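Long-range contacts in lasso peptide isopeptidase AtxE2 (Asticcacaulis excentricus, PDB 5TXC), which hydrolyses the isopeptide bond of the lasso peptides astexin-2 and astexin-3, recognising their threaded structure and converting them to linear peptides: residues N327-Y332 with T348-G353; R372-L377 with S385-P390; F416-L421 with S466-R471. All coordinates share one frame; numbering follows the deposited sequence.

Contact 1 of 3, residues N327-Y332 with T348-G353; sequences NEMALY and TGLLQG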
loop_
_atom_site.group_PDB
_atom_site.type_symbol
_atom_site.label_atom_id
_atom_site.label_comp_id
_atom_site.label_asym_id
_atom_site.label_seq_id
_atom_site.Cartn_x
_atom_site.Cartn_y
_atom_site.Cartn_z
ATOM N N ASN A 327 -15.048 -8.589 -2.955
ATOM C CA ASN A 327 -14.354 -8.017 -4.105
ATOM C C ASN A 327 -14.885 -6.661 -4.538
ATOM O O ASN A 327 -14.246 -6.031 -5.389
ATOM C CB ASN A 327 -14.380 -8.966 -5.312
ATOM C CG ASN A 327 -15.682 -8.920 -6.081
ATOM O OD1 ASN A 327 -15.793 -8.254 -7.103
ATOM N ND2 ASN A 327 -16.673 -9.657 -5.603
ATOM N N GLU A 328 -16.052 -6.213 -4.058
ATOM C CA GLU A 328 -16.613 -4.949 -4.540
ATOM C C GLU A 328 -16.739 -3.927 -3.419
ATOM O O GLU A 328 -16.777 -4.279 -2.233
ATOM C CB GLU A 328 -17.981 -5.154 -5.206
ATOM C CG GLU A 328 -17.949 -5.898 -6.546
ATOM C CD GLU A 328 -19.136 -5.535 -7.415
ATOM O OE1 GLU A 328 -20.038 -4.842 -6.891
ATOM O OE2 GLU A 328 -19.164 -5.928 -8.614
ATOM N N MET A 329 -16.825 -2.651 -3.817
ATOM C CA MET A 329 -17.217 -1.541 -2.947
ATOM C C MET A 329 -18.701 -1.301 -3.152
ATOM O O MET A 329 -19.190 -1.412 -4.280
ATOM C CB MET A 329 -16.477 -0.233 -3.281
ATOM C CG MET A 329 -14.949 -0.255 -3.169
ATOM S SD MET A 329 -14.363 -0.140 -1.464
ATOM C CE MET A 329 -15.012 1.471 -1.067
ATOM N N ALA A 330 -19.403 -0.917 -2.084
ATOM C CA ALA A 330 -20.821 -0.593 -2.181
ATOM C C ALA A 330 -21.175 0.559 -1.250
ATOM O O ALA A 330 -20.681 0.629 -0.120
ATOM C CB ALA A 330 -21.684 -1.800 -1.838
ATOM N N LEU A 331 -22.037 1.454 -1.729
ATOM C CA LEU A 331 -22.508 2.609 -0.970
ATOM C C LEU A 331 -23.992 2.448 -0.661
ATOM O O LEU A 331 -24.790 2.159 -1.560
ATOM C CB LEU A 331 -22.263 3.899 -1.754
ATOM C CG LEU A 331 -22.683 5.255 -1.182
ATOM C CD1 LEU A 331 -22.093 5.530 0.212
ATOM C CD2 LEU A 331 -22.332 6.369 -2.152
ATOM N N TYR A 332 -24.365 2.643 0.604
ATOM C CA TYR A 332 -25.747 2.485 1.040
ATOM C C TYR A 332 -26.323 3.802 1.549
ATOM O O TYR A 332 -25.613 4.619 2.148
ATOM C CB TYR A 332 -25.851 1.414 2.129
ATOM C CG TYR A 332 -25.700 0.033 1.562
ATOM C CD1 TYR A 332 -24.436 -0.525 1.350
ATOM C CD2 TYR A 332 -26.812 -0.709 1.217
ATOM C CE1 TYR A 332 -24.299 -1.775 0.811
ATOM C CE2 TYR A 332 -26.686 -1.961 0.679
ATOM C CZ TYR A 332 -25.431 -2.492 0.468
ATOM O OH TYR A 332 -25.319 -3.754 -0.060
ATOM N N THR A 348 -16.425 -2.768 -8.608
ATOM C CA THR A 348 -15.117 -3.262 -8.236
ATOM C C THR A 348 -14.201 -2.056 -8.099
ATOM O O THR A 348 -14.543 -0.955 -8.537
ATOM C CB THR A 348 -14.556 -4.224 -9.297
ATOM O OG1 THR A 348 -14.415 -3.528 -10.542
ATOM C CG2 THR A 348 -15.453 -5.444 -9.511
ATOM N N GLY A 349 -13.049 -2.252 -7.457
ATOM C CA GLY A 349 -12.133 -1.140 -7.246
ATOM C C GLY A 349 -12.154 -0.569 -5.838
ATOM O O GLY A 349 -12.496 -1.269 -4.887
ATOM N N LEU A 350 -11.788 0.699 -5.684
ATOM C CA LEU A 350 -11.715 1.314 -4.378
ATOM C C LEU A 350 -12.273 2.710 -4.499
ATOM O O LEU A 350 -12.217 3.318 -5.570
ATOM C CB LEU A 350 -10.283 1.410 -3.822
ATOM C CG LEU A 350 -9.728 0.352 -2.866
ATOM C CD1 LEU A 350 -8.274 0.673 -2.465
ATOM C CD2 LEU A 350 -10.594 0.200 -1.635
ATOM N N LEU A 351 -12.852 3.187 -3.403
ATOM C CA LEU A 351 -13.167 4.593 -3.198
ATOM C C LEU A 351 -12.343 5.068 -2.016
ATOM O O LEU A 351 -12.301 4.383 -0.993
ATOM C CB LEU A 351 -14.641 4.798 -2.903
ATOM C CG LEU A 351 -15.664 4.670 -4.019
ATOM C CD1 LEU A 351 -17.012 4.947 -3.414
ATOM C CD2 LEU A 351 -15.384 5.628 -5.163
ATOM N N GLN A 352 -11.658 6.200 -2.147
ATOM C CA GLN A 352 -10.775 6.636 -1.068
ATOM C C GLN A 352 -11.039 8.076 -0.626
ATOM O O GLN A 352 -11.270 8.962 -1.450
ATOM C CB GLN A 352 -9.327 6.467 -1.495
ATOM C CG GLN A 352 -8.975 5.006 -1.766
ATOM C CD GLN A 352 -8.255 4.818 -3.091
ATOM O OE1 GLN A 352 -8.470 5.580 -4.027
ATOM N NE2 GLN A 352 -7.410 3.794 -3.177
ATOM N N GLY A 353 -10.981 8.306 0.684
ATOM C CA GLY A 353 -11.017 9.650 1.250
ATOM C C GLY A 353 -12.274 10.458 1.014
ATOM O O GLY A 353 -12.228 11.679 1.104
#
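Thr348 enters the contact through its methyl group, which is shared by two polar side chains of 327-332. CG2 of Thr348 lies 3.7 Å from OD1 of Asn327 and 3.8 Å from OE2 of Glu328, so the methyl packs against the amide and the carboxylate without bonding to either. Both polar ends are held elsewhere: Asn327 by the backbone of Trp324 and by Arg404, Glu328 by His346. At Gly349 the chain leaves one sheet for the next, with phi positive at 103°, a conformation in which a side chain would collide with the preceding carbonyl oxygen. Its own carbonyl O sits 3.2 Å from CG of Met329. Leu350 directs its CB away from 327-332, yet its CD2 still comes within 3.8 Å of SD of Met329. Leu351 receives the end of the same side chain, CE of Met329 lying 3.8 Å from its CB. Met329 makes these successive contacts because its chain is bent at chi2 (-78°) and again at chi3 (-63°), which folds the thioether along the backbone from Gly349 to Leu351. With Met329 cut back to an alanine here, a gap would probably open between the two strands and leave CD2 of Leu350 and CB of Leu351 without the thioether they pack against. The contact bridges two consecutive four-stranded antiparallel sheets of the N-terminal, propeller-like part of the chain. Met329 lies between strands 315-322 and 342-348, touching Leu319 and Trp345, while Leu351 also packs on Trp345 and on Cys363 and Gln365 of strand 360-367.

Contact 2 of 3, residues R372-L377 with S385-P390; sequences RRLVTL and SPLYDP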
loop_
_atom_site.group_PDB
_atom_site.type_symbol
_atom_site.label_atom_id
_atom_site.label_comp_id
_atom_site.label_asym_id
_atom_site.label_seq_id
_atom_site.Cartn_x
_atom_site.Cartn_y
_atom_site.Cartn_z
ATOM N N ARG A 372 -6.004 6.082 -10.033
ATOM C CA ARG A 372 -6.674 6.894 -9.025
ATOM C C ARG A 372 -7.023 8.273 -9.556
ATOM O O ARG A 372 -6.147 9.030 -9.988
ATOM C CB ARG A 372 -5.777 7.028 -7.799
ATOM C CG ARG A 372 -6.532 7.384 -6.542
ATOM C CD ARG A 372 -5.607 7.260 -5.336
ATOM N NE ARG A 372 -5.192 5.894 -5.065
ATOM C CZ ARG A 372 -4.135 5.584 -4.326
ATOM N NH1 ARG A 372 -3.389 6.546 -3.806
ATOM N NH2 ARG A 372 -3.813 4.317 -4.113
ATOM N N ARG A 373 -8.305 8.606 -9.503
ATOM C CA ARG A 373 -8.792 9.891 -9.987
ATOM C C ARG A 373 -9.797 10.433 -8.983
ATOM O O ARG A 373 -10.150 9.762 -8.012
ATOM C CB ARG A 373 -9.433 9.753 -11.362
ATOM C CG ARG A 373 -10.503 8.723 -11.343
ATOM C CD ARG A 373 -11.481 8.883 -12.472
ATOM N NE ARG A 373 -12.467 7.814 -12.391
ATOM C CZ ARG A 373 -13.371 7.578 -13.322
ATOM N NH1 ARG A 373 -13.396 8.341 -14.407
ATOM N NH2 ARG A 373 -14.234 6.577 -13.168
ATOM N N LEU A 374 -10.170 11.696 -9.157
ATOM C CA LEU A 374 -11.232 12.307 -8.367
ATOM C C LEU A 374 -12.576 12.189 -9.067
ATOM O O LEU A 374 -12.679 12.331 -10.294
ATOM C CB LEU A 374 -10.918 13.769 -8.070
ATOM C CG LEU A 374 -10.518 14.033 -6.630
ATOM C CD1 LEU A 374 -9.339 13.183 -6.193
ATOM C CD2 LEU A 374 -10.193 15.501 -6.523
ATOM N N VAL A 375 -13.618 11.986 -8.265
ATOM C CA VAL A 375 -14.918 11.570 -8.767
ATOM C C VAL A 375 -15.996 12.161 -7.866
ATOM O O VAL A 375 -15.728 12.571 -6.734
ATOM C CB VAL A 375 -14.938 10.021 -8.808
ATOM C CG1 VAL A 375 -15.961 9.418 -7.874
ATOM C CG2 VAL A 375 -15.028 9.509 -10.220
ATOM N N THR A 376 -17.228 12.185 -8.369
ATOM C CA THR A 376 -18.402 12.587 -7.600
ATOM C C THR A 376 -19.406 11.436 -7.594
ATOM O O THR A 376 -19.651 10.808 -8.631
ATOM C CB THR A 376 -19.041 13.864 -8.214
ATOM O OG1 THR A 376 -18.441 15.019 -7.631
ATOM C CG2 THR A 376 -20.517 13.914 -7.992
ATOM N N LEU A 377 -19.989 11.153 -6.430
ATOM C CA LEU A 377 -21.077 10.191 -6.330
ATOM C C LEU A 377 -22.336 10.915 -5.898
ATOM O O LEU A 377 -22.340 11.604 -4.873
ATOM C CB LEU A 377 -20.759 9.066 -5.348
ATOM C CG LEU A 377 -20.107 7.889 -6.060
ATOM C CD1 LEU A 377 -19.243 7.104 -5.122
ATOM C CD2 LEU A 377 -21.162 7.003 -6.666
ATOM N N SER A 385 -19.596 10.296 -11.391
ATOM C CA SER A 385 -19.192 11.160 -12.484
ATOM C C SER A 385 -17.765 11.649 -12.280
ATOM O O SER A 385 -17.382 11.986 -11.154
ATOM C CB SER A 385 -20.140 12.364 -12.605
ATOM O OG SER A 385 -21.417 11.940 -13.071
ATOM N N PRO A 386 -16.973 11.713 -13.346
ATOM C CA PRO A 386 -15.583 12.178 -13.218
ATOM C C PRO A 386 -15.522 13.616 -12.746
ATOM O O PRO A 386 -16.329 14.453 -13.146
ATOM C CB PRO A 386 -15.022 12.043 -14.641
ATOM C CG PRO A 386 -15.934 11.065 -15.341
ATOM C CD PRO A 386 -17.298 11.258 -14.710
ATOM N N LEU A 387 -14.546 13.894 -11.890
ATOM C CA LEU A 387 -14.231 15.248 -11.453
ATOM C C LEU A 387 -12.835 15.664 -11.901
ATOM O O LEU A 387 -12.684 16.720 -12.511
ATOM C CB LEU A 387 -14.373 15.362 -9.924
ATOM C CG LEU A 387 -14.176 16.773 -9.362
ATOM C CD1 LEU A 387 -15.255 17.696 -9.889
ATOM C CD2 LEU A 387 -14.162 16.815 -7.834
ATOM N N TYR A 388 -11.799 14.897 -11.563
ATOM C CA TYR A 388 -10.443 15.246 -11.952
ATOM C C TYR A 388 -9.651 13.965 -12.207
ATOM O O TYR A 388 -9.626 13.067 -11.359
ATOM C CB TYR A 388 -9.752 16.089 -10.876
ATOM C CG TYR A 388 -8.370 16.513 -11.305
ATOM C CD1 TYR A 388 -8.201 17.615 -12.124
ATOM C CD2 TYR A 388 -7.245 15.799 -10.933
ATOM C CE1 TYR A 388 -6.956 18.003 -12.550
ATOM C CE2 TYR A 388 -5.979 16.188 -11.360
ATOM C CZ TYR A 388 -5.850 17.288 -12.173
ATOM O OH TYR A 388 -4.612 17.704 -12.609
ATOM N N ASP A 389 -8.983 13.894 -13.350
ATOM C CA ASP A 389 -8.159 12.737 -13.704
ATOM C C ASP A 389 -6.808 13.321 -14.072
ATOM O O ASP A 389 -6.707 14.052 -15.078
ATOM C CB ASP A 389 -8.741 11.918 -14.861
ATOM C CG ASP A 389 -8.084 10.523 -15.004
ATOM O OD1 ASP A 389 -6.953 10.314 -14.510
ATOM O OD2 ASP A 389 -8.721 9.624 -15.600
ATOM N N PRO A 390 -5.769 13.096 -13.270
ATOM C CA PRO A 390 -4.456 13.664 -13.589
ATOM C C PRO A 390 -3.710 12.889 -14.662
ATOM O O PRO A 390 -2.601 13.287 -15.014
ATOM C CB PRO A 390 -3.708 13.604 -12.247
ATOM C CG PRO A 390 -4.437 12.591 -11.409
ATOM C CD PRO A 390 -5.728 12.201 -12.103
HETATM O O HOH W 1 -5.661 8.736 -12.888
HETATM O O HOH W 2 -11.723 10.234 -15.861
#
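Leu374 and Tyr388 form the hydrogen-bonded pair at the end of this antiparallel hairpin farther from its turn. The N of Leu374 donates to the O of Tyr388 at 2.7 Å, while the O of Leu374 accepts from the N atoms of both Leu387 and Tyr388, which approach from the same face of its carbonyl plane. Leu387 and Tyr388 thus both face Leu374, a classic beta bulge that shifts the register by one residue. Beyond it Thr376 and Ser385 pair through two reciprocal N-to-O bonds, each 2.8 Å long. Apolar contact is modest: CB of Leu374 meets CB of Tyr388 at 3.8 Å. Two waters bridge the segments. One donates to the backbone O of Arg372 and to OD1 of Asp389; another lies in the guanidinium plane of Arg373, accepting from NH1 at 2.9 Å and donating to OD2 of Asp389, linking opposite charges whose NH1 and OD2 stay 5.0 Å apart. The carboxylate is also held by N of Asn391 and NE2 of Gln370. With chi2 and chi3 of Arg373 extended (159° and 179°), its side chain lies side by side with Pro386, NH1 3.8 Å from CG of Pro386, while NE bonds Gln365. The hairpin closes one side of its four-stranded sheet, with 384-388 outermost and strand 360-367 flanking 373-378; Leu374 and Leu387 pack on Val70 of strand 69-78, in another sheet.

Contact 3 of 3, residues F416-L421 with S466-R471; sequences FSDLVL and SFHSPR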
loop_
_atom_site.group_PDB
_atom_site.type_symbol
_atom_site.label_atom_id
_atom_site.label_comp_id
_atom_site.label_asym_id
_atom_site.label_seq_id
_atom_site.Cartn_x
_atom_site.Cartn_y
_atom_site.Cartn_z
ATOM N N PHE A 416 -11.038 -14.223 -5.116
ATOM C CA PHE A 416 -11.077 -13.553 -6.411
ATOM C C PHE A 416 -9.667 -13.148 -6.834
ATOM O O PHE A 416 -8.746 -13.077 -6.026
ATOM C CB PHE A 416 -11.994 -12.336 -6.406
ATOM C CG PHE A 416 -11.347 -11.083 -5.911
ATOM C CD1 PHE A 416 -11.277 -10.814 -4.560
ATOM C CD2 PHE A 416 -10.854 -10.142 -6.809
ATOM C CE1 PHE A 416 -10.703 -9.654 -4.090
ATOM C CE2 PHE A 416 -10.273 -8.983 -6.349
ATOM C CZ PHE A 416 -10.185 -8.741 -4.989
ATOM N N SER A 417 -9.525 -12.873 -8.123
ATOM C CA SER A 417 -8.302 -12.420 -8.760
ATOM C C SER A 417 -8.693 -11.926 -10.147
ATOM O O SER A 417 -9.792 -12.210 -10.630
ATOM C CB SER A 417 -7.262 -13.551 -8.849
ATOM O OG SER A 417 -6.617 -13.747 -7.597
ATOM N N ASP A 418 -7.808 -11.166 -10.773
ATOM C CA ASP A 418 -8.035 -10.655 -12.123
ATOM C C ASP A 418 -7.052 -11.278 -13.108
ATOM O O ASP A 418 -5.857 -11.412 -12.817
ATOM C CB ASP A 418 -7.906 -9.138 -12.137
ATOM C CG ASP A 418 -9.009 -8.464 -11.325
ATOM O OD1 ASP A 418 -10.190 -8.590 -11.682
ATOM O OD2 ASP A 418 -8.690 -7.840 -10.295
ATOM N N LEU A 419 -7.562 -11.659 -14.269
ATOM C CA LEU A 419 -6.768 -12.185 -15.362
ATOM C C LEU A 419 -6.571 -11.069 -16.364
ATOM O O LEU A 419 -7.543 -10.432 -16.772
ATOM C CB LEU A 419 -7.460 -13.366 -16.038
ATOM C CG LEU A 419 -6.833 -13.938 -17.331
ATOM C CD1 LEU A 419 -5.496 -14.671 -17.077
ATOM C CD2 LEU A 419 -7.822 -14.838 -18.073
ATOM N N VAL A 420 -5.318 -10.795 -16.715
ATOM C CA VAL A 420 -4.997 -9.730 -17.658
ATOM C C VAL A 420 -4.407 -10.396 -18.894
ATOM O O VAL A 420 -3.451 -11.171 -18.787
ATOM C CB VAL A 420 -4.036 -8.696 -17.037
ATOM C CG1 VAL A 420 -3.821 -7.504 -17.968
ATOM C CG2 VAL A 420 -4.573 -8.193 -15.707
ATOM N N LEU A 421 -5.000 -10.131 -20.055
ATOM C CA LEU A 421 -4.563 -10.768 -21.281
ATOM C C LEU A 421 -4.014 -9.739 -22.264
ATOM O O LEU A 421 -4.494 -8.599 -22.301
ATOM C CB LEU A 421 -5.694 -11.556 -21.954
ATOM C CG LEU A 421 -6.198 -12.855 -21.307
ATOM C CD1 LEU A 421 -7.393 -13.372 -22.073
ATOM C CD2 LEU A 421 -5.148 -13.947 -21.200
ATOM N N SER A 466 -3.357 -11.191 -11.476
ATOM C CA SER A 466 -3.276 -10.241 -10.373
ATOM C C SER A 466 -3.967 -10.932 -9.194
ATOM O O SER A 466 -5.188 -11.104 -9.175
ATOM C CB SER A 466 -3.913 -8.912 -10.782
ATOM O OG SER A 466 -3.806 -7.921 -9.787
ATOM N N PHE A 467 -3.172 -11.413 -8.251
ATOM C CA PHE A 467 -3.614 -12.380 -7.261
ATOM C C PHE A 467 -3.898 -11.681 -5.944
ATOM O O PHE A 467 -3.025 -10.999 -5.408
ATOM C CB PHE A 467 -2.537 -13.459 -7.066
ATOM C CG PHE A 467 -2.773 -14.361 -5.886
ATOM C CD1 PHE A 467 -3.787 -15.309 -5.904
ATOM C CD2 PHE A 467 -1.971 -14.272 -4.765
ATOM C CE1 PHE A 467 -4.006 -16.149 -4.824
ATOM C CE2 PHE A 467 -2.186 -15.087 -3.689
ATOM C CZ PHE A 467 -3.214 -16.046 -3.724
ATOM N N HIS A 468 -5.081 -11.913 -5.389
ATOM C CA HIS A 468 -5.471 -11.343 -4.099
ATOM C C HIS A 468 -5.581 -12.511 -3.150
ATOM O O HIS A 468 -6.458 -13.361 -3.317
ATOM C CB HIS A 468 -6.795 -10.594 -4.211
ATOM C CG HIS A 468 -6.712 -9.375 -5.074
ATOM N ND1 HIS A 468 -6.546 -8.106 -4.557
ATOM C CD2 HIS A 468 -6.709 -9.236 -6.425
ATOM C CE1 HIS A 468 -6.468 -7.237 -5.552
ATOM N NE2 HIS A 468 -6.564 -7.894 -6.695
ATOM N N SER A 469 -4.664 -12.600 -2.204
ATOM C CA SER A 469 -4.680 -13.767 -1.333
ATOM C C SER A 469 -5.963 -13.757 -0.507
ATOM O O SER A 469 -6.368 -12.704 -0.008
ATOM C CB SER A 469 -3.443 -13.825 -0.436
ATOM O OG SER A 469 -3.312 -12.652 0.300
ATOM N N PRO A 470 -6.644 -14.889 -0.384
ATOM C CA PRO A 470 -7.904 -14.930 0.359
ATOM C C PRO A 470 -7.673 -14.918 1.863
ATOM O O PRO A 470 -6.572 -15.148 2.357
ATOM C CB PRO A 470 -8.501 -16.271 -0.062
ATOM C CG PRO A 470 -7.274 -17.138 -0.303
ATOM C CD PRO A 470 -6.256 -16.212 -0.909
ATOM N N ARG A 471 -8.768 -14.722 2.589
ATOM C CA ARG A 471 -8.741 -14.829 4.040
ATOM C C ARG A 471 -8.153 -16.165 4.462
ATOM O O ARG A 471 -8.329 -17.182 3.789
ATOM C CB ARG A 471 -10.156 -14.717 4.591
ATOM C CG ARG A 471 -10.743 -13.345 4.462
ATOM C CD ARG A 471 -12.093 -13.274 5.144
ATOM N NE ARG A 471 -12.058 -13.687 6.544
ATOM C CZ ARG A 471 -13.146 -13.788 7.300
ATOM N NH1 ARG A 471 -14.322 -13.506 6.767
ATOM N NH2 ARG A 471 -13.068 -14.156 8.577
HETATM O O HOH W 3 -9.399 -13.357 -2.902
HETATM O O HOH W 4 -6.375 -7.285 -9.246
#
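The rings of Phe416 and His468 form an offset stack, their centroids 4.5 Å apart and their planes inclined by 21°. CZ of Phe416 lies over one face of the imidazole, 3.5 Å from CG of His468, and CB of His468 in turn sits over the phenyl face as a CH-pi contact. Phe416 reaches this position because chi1 of 85° sets its CG between the backbone N and the carbonyl carbon, swinging the ring toward 466-471. Beside the stack, OG of Ser417 accepts a 3.3 Å bond from the backbone N of His468 and donates to O of Phe416, tying together the backbones of the two stacked residues. The strand ladder follows: N of Asp418 bonds O of Ser466, and N of Ser466 bonds O of Asp418 at 2.8 Å. Further out, one water connects N of Phe416 with O of His468. A second lies in the plane of the imidazole at its edge, 2.6 Å from NE2 of His468, and also bonds OD2 of Asp418 and OG of Ser466. Arg404 forms a salt bridge with Asp418, and Leu506 of helix 494-512 covers Ser417 and Phe467. His468 comes close to Tyr438, which stabilises the alkoxide intermediate. OD2 of Asp418 is thus gripped by both the water and Arg404, while stack and water together fix the rotation of the imidazole beside Tyr438.

How the contacts relate
The three contacts follow one another along the chain, each closing before the next opens. Contacts 1 and 2, with centres 14 Å apart, share the sheet built from strands 350-357, 360-367, 373-378 and 384-388, and touch where CD1 of Leu351 meets CD1 of Leu377. Contact 3 belongs to the eight-stranded mixed sheet of the alpha/beta-hydrolase domain; its centre lies about 17 Å from that of contact 1 and about 25 Å from that of contact 2, which it does not touch. Contact 1, itself within the propeller-like region, meets the catalytic domain where Asn327 packs on Phe416. Side chains of all three approach Tyr438, placing them around the active-site region.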